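Local coordinates for type III CBASS phage resistance system CD-NTase-associated protein Cap8 (Pseudomonas aeruginosa, PDB 6P8P) that is a HORMA domain protein that probably regulates a cGAS-like CD-NTase in a CBASS system defending the bacterium against phage, at residues A[49-61]-A[69-81]. The protein carries 2 engineered substitutions. Residues are numbered along the deposited sequence; the frame is centred on the assembly and turned at random.
Sequences SLIADQAPKSAPI and RTRIYCLFDEDAI. With CA (calcium ion), chain E.
Asp77 OD2 is reached from segment 49-61 in two ways: a weak bond from Gln54 NE2 (3.4 Å) and a water that also donates to Gln54 OE1 and accepts from Lys57 NZ. This polar cluster lies at one end of a contact in the HORMA domain, where helix 44-52 and the loop after it lead into an antiparallel pairing of strands 61-64 and 69-75. Gln54, at positive phi, is the C-prime residue of a Schellman motif, since Ala55 N bonds to Leu50 O and Gln54 N to Ile51 O. With CG placed beside the backbone N (chi1 -57°), its chain runs extended across one face of the Phe76 ring. There Gln54 CG stands 3.6 Å from the Phe76 ring centroid, 6° off the normal, a CH-pi contact, and the amide stacks with its plane 9° from that of the ring. Lys57 CB and Pro56 CD approach the ring edge, while Ile51 CG2 meets Phe76 CE1.

Further along, Cys74 N bonds to Pro56 O at 3.1 Å, nearly straight but from above the carbonyl plane, and a water joins Lys57 O to Cys74 O. Pro60 lies alongside Tyr73, with Pro60 CB 3.9 Å from the Tyr73 ring centroid, offset toward the rim. At the strand end, Ile61 O accepts from Ile72 N at 2.7 Å in its carbonyl plane, and Ile61 N returns a bond to Ile72 O, marking a hydrogen-bonded antiparallel pair. Beyond it, strand 4-10 flanks strand 69-75 on the side away from strand 61-64. On the helix end, Asp53 binds a calcium ion through both carboxylate oxygens, OD1 and OD2 each at 2.4 Å, and Asp53 OD1 of the second subunit binds the same ion.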
loop_
_atom_site.group_PDB
_atom_site.type_symbol
_atom_site.label_atom_id
_atom_site.label_comp_id
_atom_site.label_asym_id
_atom_site.label_seq_id
_atom_site.Cartn_x
_atom_site.Cartn_y
_atom_site.Cartn_z
ATOM N N SER A 49 -1.207 4.053 1.830
ATOM C CA SER A 49 0.224 4.305 1.943
ATOM C C SER A 49 0.563 5.749 1.612
ATOM O O SER A 49 1.351 6.391 2.317
ATOM C CB SER A 49 0.990 3.357 1.005
ATOM O OG SER A 49 2.402 3.596 1.009
ATOM N N LEU A 50 -0.034 6.266 0.546
ATOM C CA LEU A 50 0.231 7.634 0.120
ATOM C C LEU A 50 -0.315 8.642 1.123
ATOM O O LEU A 50 0.301 9.678 1.369
ATOM C CB LEU A 50 -0.392 7.872 -1.262
ATOM C CG LEU A 50 0.205 7.065 -2.403
ATOM C CD1 LEU A 50 -0.687 7.177 -3.645
ATOM C CD2 LEU A 50 1.619 7.500 -2.689
ATOM N N ILE A 51 -1.498 8.377 1.674
ATOM C CA ILE A 51 -2.043 9.241 2.714
ATOM C C ILE A 51 -1.141 9.244 3.936
ATOM O O ILE A 51 -0.887 10.296 4.533
ATOM C CB ILE A 51 -3.476 8.802 3.062
ATOM C CG1 ILE A 51 -4.386 9.085 1.879
ATOM C CG2 ILE A 51 -3.952 9.486 4.324
ATOM C CD1 ILE A 51 -5.730 8.370 1.960
ATOM N N ALA A 52 -0.640 8.075 4.328
ATOM C CA ALA A 52 0.250 8.013 5.479
ATOM C C ALA A 52 1.517 8.828 5.243
ATOM O O ALA A 52 2.130 9.313 6.200
ATOM C CB ALA A 52 0.597 6.544 5.799
ATOM N N ASP A 53 1.943 8.961 3.994
ATOM C CA ASP A 53 3.082 9.794 3.629
ATOM C C ASP A 53 2.698 11.251 3.395
ATOM O O ASP A 53 3.560 12.041 2.994
ATOM C CB ASP A 53 3.770 9.204 2.394
ATOM C CG ASP A 53 4.571 7.909 2.737
ATOM O OD1 ASP A 53 5.110 7.828 3.859
ATOM O OD2 ASP A 53 4.655 6.983 1.893
ATOM N N GLN A 54 1.436 11.609 3.666
ATOM C CA GLN A 54 0.905 12.984 3.544
ATOM C C GLN A 54 0.970 13.504 2.119
ATOM O O GLN A 54 0.992 14.727 1.877
ATOM C CB GLN A 54 1.607 13.964 4.493
ATOM C CG GLN A 54 1.526 13.550 5.949
ATOM C CD GLN A 54 1.861 14.656 6.923
ATOM O OE1 GLN A 54 2.185 15.778 6.538
ATOM N NE2 GLN A 54 1.762 14.346 8.187
ATOM N N ALA A 55 0.914 12.591 1.155
ATOM C CA ALA A 55 0.951 13.025 -0.235
ATOM C C ALA A 55 -0.181 13.982 -0.570
ATOM O O ALA A 55 0.063 14.913 -1.357
ATOM C CB ALA A 55 0.933 11.824 -1.181
ATOM N N PRO A 56 -1.416 13.822 -0.053
ATOM C CA PRO A 56 -2.477 14.764 -0.434
ATOM C C PRO A 56 -2.543 16.033 0.415
ATOM O O PRO A 56 -3.568 16.720 0.404
ATOM C CB PRO A 56 -3.764 13.943 -0.285
ATOM C CG PRO A 56 -3.335 12.504 -0.014
ATOM C CD PRO A 56 -1.947 12.605 0.600
ATOM N N LYS A 57 -1.486 16.360 1.155
ATOM C CA LYS A 57 -1.533 17.575 1.957
ATOM C C LYS A 57 -1.550 18.815 1.065
ATOM O O LYS A 57 -2.302 19.769 1.323
ATOM C CB LYS A 57 -0.343 17.632 2.915
ATOM C CG LYS A 57 -0.355 18.882 3.806
ATOM C CD LYS A 57 0.865 18.980 4.703
ATOM C CE LYS A 57 0.909 20.365 5.363
ATOM N NZ LYS A 57 1.926 20.488 6.436
ATOM N N SER A 58 -0.673 18.849 0.057
ATOM C CA SER A 58 -0.517 20.031 -0.782
ATOM C C SER A 58 -0.777 19.766 -2.255
ATOM O O SER A 58 -0.645 20.686 -3.065
ATOM C CB SER A 58 0.881 20.636 -0.612
ATOM O OG SER A 58 1.070 21.025 0.734
ATOM N N ALA A 59 -1.139 18.544 -2.625
ATOM C CA ALA A 59 -1.418 18.153 -3.977
ATOM C C ALA A 59 -2.676 17.297 -3.845
ATOM O O ALA A 59 -2.664 16.319 -3.098
ATOM C CB ALA A 59 -0.296 17.361 -4.627
ATOM N N PRO A 60 -3.748 17.601 -4.568
ATOM C CA PRO A 60 -5.017 16.894 -4.312
ATOM C C PRO A 60 -5.108 15.528 -4.985
ATOM O O PRO A 60 -4.497 15.262 -6.013
ATOM C CB PRO A 60 -6.075 17.858 -4.871
ATOM C CG PRO A 60 -5.337 18.590 -5.992
ATOM C CD PRO A 60 -3.907 18.733 -5.511
ATOM N N ILE A 61 -5.879 14.648 -4.353
ATOM C CA ILE A 61 -6.500 13.531 -5.053
ATOM C C ILE A 61 -7.553 14.103 -5.992
ATOM O O ILE A 61 -8.386 14.917 -5.578
ATOM C CB ILE A 61 -7.126 12.553 -4.047
ATOM C CG1 ILE A 61 -6.047 11.917 -3.197
ATOM C CG2 ILE A 61 -7.956 11.531 -4.812
ATOM C CD1 ILE A 61 -6.561 11.298 -1.900
ATOM N N ARG A 69 -15.125 18.105 -11.783
ATOM C CA ARG A 69 -13.900 17.565 -11.207
ATOM C C ARG A 69 -13.895 17.815 -9.713
ATOM O O ARG A 69 -14.389 18.849 -9.253
ATOM C CB ARG A 69 -12.701 18.240 -11.871
ATOM C CG ARG A 69 -11.385 18.046 -11.210
ATOM C CD ARG A 69 -10.273 18.704 -12.033
ATOM N NE ARG A 69 -10.281 18.224 -13.406
ATOM C CZ ARG A 69 -9.261 18.340 -14.248
ATOM N NH1 ARG A 69 -8.138 18.927 -13.852
ATOM N NH2 ARG A 69 -9.363 17.868 -15.485
ATOM N N THR A 70 -13.382 16.843 -8.952
ATOM C CA THR A 70 -13.320 16.944 -7.498
ATOM C C THR A 70 -11.860 16.884 -7.085
ATOM O O THR A 70 -11.162 15.913 -7.414
ATOM C CB THR A 70 -14.097 15.816 -6.813
ATOM O OG1 THR A 70 -15.427 15.779 -7.309
ATOM C CG2 THR A 70 -14.119 16.005 -5.294
ATOM N N ARG A 71 -11.416 17.881 -6.329
ATOM C CA ARG A 71 -10.087 17.908 -5.734
ATOM C C ARG A 71 -10.206 17.599 -4.248
ATOM O O ARG A 71 -10.957 18.280 -3.533
ATOM C CB ARG A 71 -9.444 19.287 -5.933
ATOM C CG ARG A 71 -9.039 19.568 -7.350
ATOM C CD ARG A 71 -8.538 21.016 -7.528
ATOM N NE ARG A 71 -8.040 21.224 -8.881
ATOM C CZ ARG A 71 -7.655 22.400 -9.363
ATOM N NH1 ARG A 71 -7.711 23.481 -8.598
ATOM N NH2 ARG A 71 -7.221 22.494 -10.611
ATOM N N ILE A 72 -9.472 16.588 -3.768
ATOM C CA ILE A 72 -9.576 16.210 -2.363
ATOM C C ILE A 72 -8.221 16.363 -1.705
ATOM O O ILE A 72 -7.261 15.692 -2.091
ATOM C CB ILE A 72 -10.101 14.776 -2.180
ATOM C CG1 ILE A 72 -11.411 14.599 -2.927
ATOM C CG2 ILE A 72 -10.267 14.477 -0.704
ATOM C CD1 ILE A 72 -11.857 13.197 -3.123
ATOM N N TYR A 73 -8.159 17.217 -0.697
ATOM C CA TYR A 73 -6.990 17.397 0.135
ATOM C C TYR A 73 -7.185 16.692 1.468
ATOM O O TYR A 73 -8.300 16.411 1.892
ATOM C CB TYR A 73 -6.720 18.868 0.400
ATOM C CG TYR A 73 -6.288 19.645 -0.822
ATOM C CD1 TYR A 73 -7.218 20.263 -1.643
ATOM C CD2 TYR A 73 -4.941 19.751 -1.152
ATOM C CE1 TYR A 73 -6.803 20.990 -2.770
ATOM C CE2 TYR A 73 -4.522 20.470 -2.246
ATOM C CZ TYR A 73 -5.454 21.072 -3.059
ATOM O OH TYR A 73 -5.007 21.791 -4.145
ATOM N N CYS A 74 -6.080 16.405 2.127
ATOM C CA CYS A 74 -6.107 15.852 3.472
ATOM C C CYS A 74 -5.369 16.771 4.426
ATOM O O CYS A 74 -4.350 17.342 4.054
ATOM C CB CYS A 74 -5.431 14.463 3.531
ATOM S SG CYS A 74 -6.400 13.180 2.704
ATOM N N LEU A 75 -5.881 16.881 5.649
ATOM C CA LEU A 75 -5.265 17.612 6.744
ATOM C C LEU A 75 -4.590 16.639 7.700
ATOM O O LEU A 75 -5.112 15.549 7.956
ATOM C CB LEU A 75 -6.326 18.403 7.499
ATOM C CG LEU A 75 -7.065 19.473 6.715
ATOM C CD1 LEU A 75 -8.259 19.908 7.534
ATOM C CD2 LEU A 75 -6.139 20.626 6.421
ATOM N N PHE A 76 -3.460 17.058 8.275
ATOM C CA PHE A 76 -2.687 16.215 9.159
ATOM C C PHE A 76 -2.315 16.992 10.413
ATOM O O PHE A 76 -2.416 18.224 10.467
ATOM C CB PHE A 76 -1.422 15.696 8.445
ATOM C CG PHE A 76 -1.738 14.875 7.238
ATOM C CD1 PHE A 76 -1.996 13.520 7.354
ATOM C CD2 PHE A 76 -1.796 15.459 5.997
ATOM C CE1 PHE A 76 -2.336 12.773 6.236
ATOM C CE2 PHE A 76 -2.114 14.712 4.872
ATOM C CZ PHE A 76 -2.388 13.349 5.003
ATOM N N ASP A 77 -1.935 16.233 11.433
ATOM C CA ASP A 77 -1.340 16.767 12.666
ATOM C C ASP A 77 -2.326 17.757 13.277
ATOM O O ASP A 77 -3.520 17.432 13.372
ATOM C CB ASP A 77 0.030 17.333 12.315
ATOM C CG ASP A 77 0.905 16.325 11.608
ATOM O OD1 ASP A 77 0.895 15.151 12.040
ATOM O OD2 ASP A 77 1.587 16.699 10.625
ATOM N N GLU A 78 -1.884 18.932 13.727
ATOM C CA GLU A 78 -2.784 19.831 14.445
ATOM C C GLU A 78 -3.964 20.256 13.582
ATOM O O GLU A 78 -5.076 20.452 14.093
ATOM C CB GLU A 78 -1.995 21.050 14.934
ATOM C CG GLU A 78 -0.929 20.693 15.975
ATOM C CD GLU A 78 -0.025 21.860 16.355
ATOM O OE1 GLU A 78 -0.075 22.914 15.686
ATOM O OE2 GLU A 78 0.742 21.719 17.333
ATOM N N ASP A 79 -3.744 20.407 12.273
ATOM C CA ASP A 79 -4.842 20.781 11.385
ATOM C C ASP A 79 -5.940 19.722 11.390
ATOM O O ASP A 79 -7.132 20.047 11.311
ATOM C CB ASP A 79 -4.328 20.997 9.962
ATOM C CG ASP A 79 -3.406 22.189 9.849
ATOM O OD1 ASP A 79 -3.636 23.184 10.561
ATOM O OD2 ASP A 79 -2.454 22.136 9.043
ATOM N N ALA A 80 -5.559 18.451 11.456
ATOM C CA ALA A 80 -6.554 17.386 11.499
ATOM C C ALA A 80 -7.269 17.358 12.839
ATOM O O ALA A 80 -8.484 17.130 12.896
ATOM C CB ALA A 80 -5.889 16.036 11.227
ATOM N N ILE A 81 -6.536 17.610 13.925
ATOM C CA ILE A 81 -7.146 17.626 15.249
ATOM C C ILE A 81 -8.117 18.792 15.363
ATOM O O ILE A 81 -9.251 18.632 15.823
ATOM C CB ILE A 81 -6.063 17.693 16.340
ATOM C CG1 ILE A 81 -5.113 16.506 16.236
ATOM C CG2 ILE A 81 -6.711 17.736 17.716
ATOM C CD1 ILE A 81 -3.906 16.590 17.161
HETATM CA CA CA E . 5.831 5.551 3.437
HETATM O O HOH W 1 3.554 4.983 3.949
HETATM O O HOH W 2 2.145 18.013 8.260
HETATM O O HOH W 3 -4.100 19.926 3.347
HETATM O O HOH W 4 0.105 19.614 8.689
HETATM O O HOH W 5 -2.275 22.836 -4.251
HETATM O O HOH W 6 7.640 6.827 2.335
HETATM O O HOH W 7 5.753 3.705 1.859
HETATM O O HOH W 8 6.407 6.422 5.721
#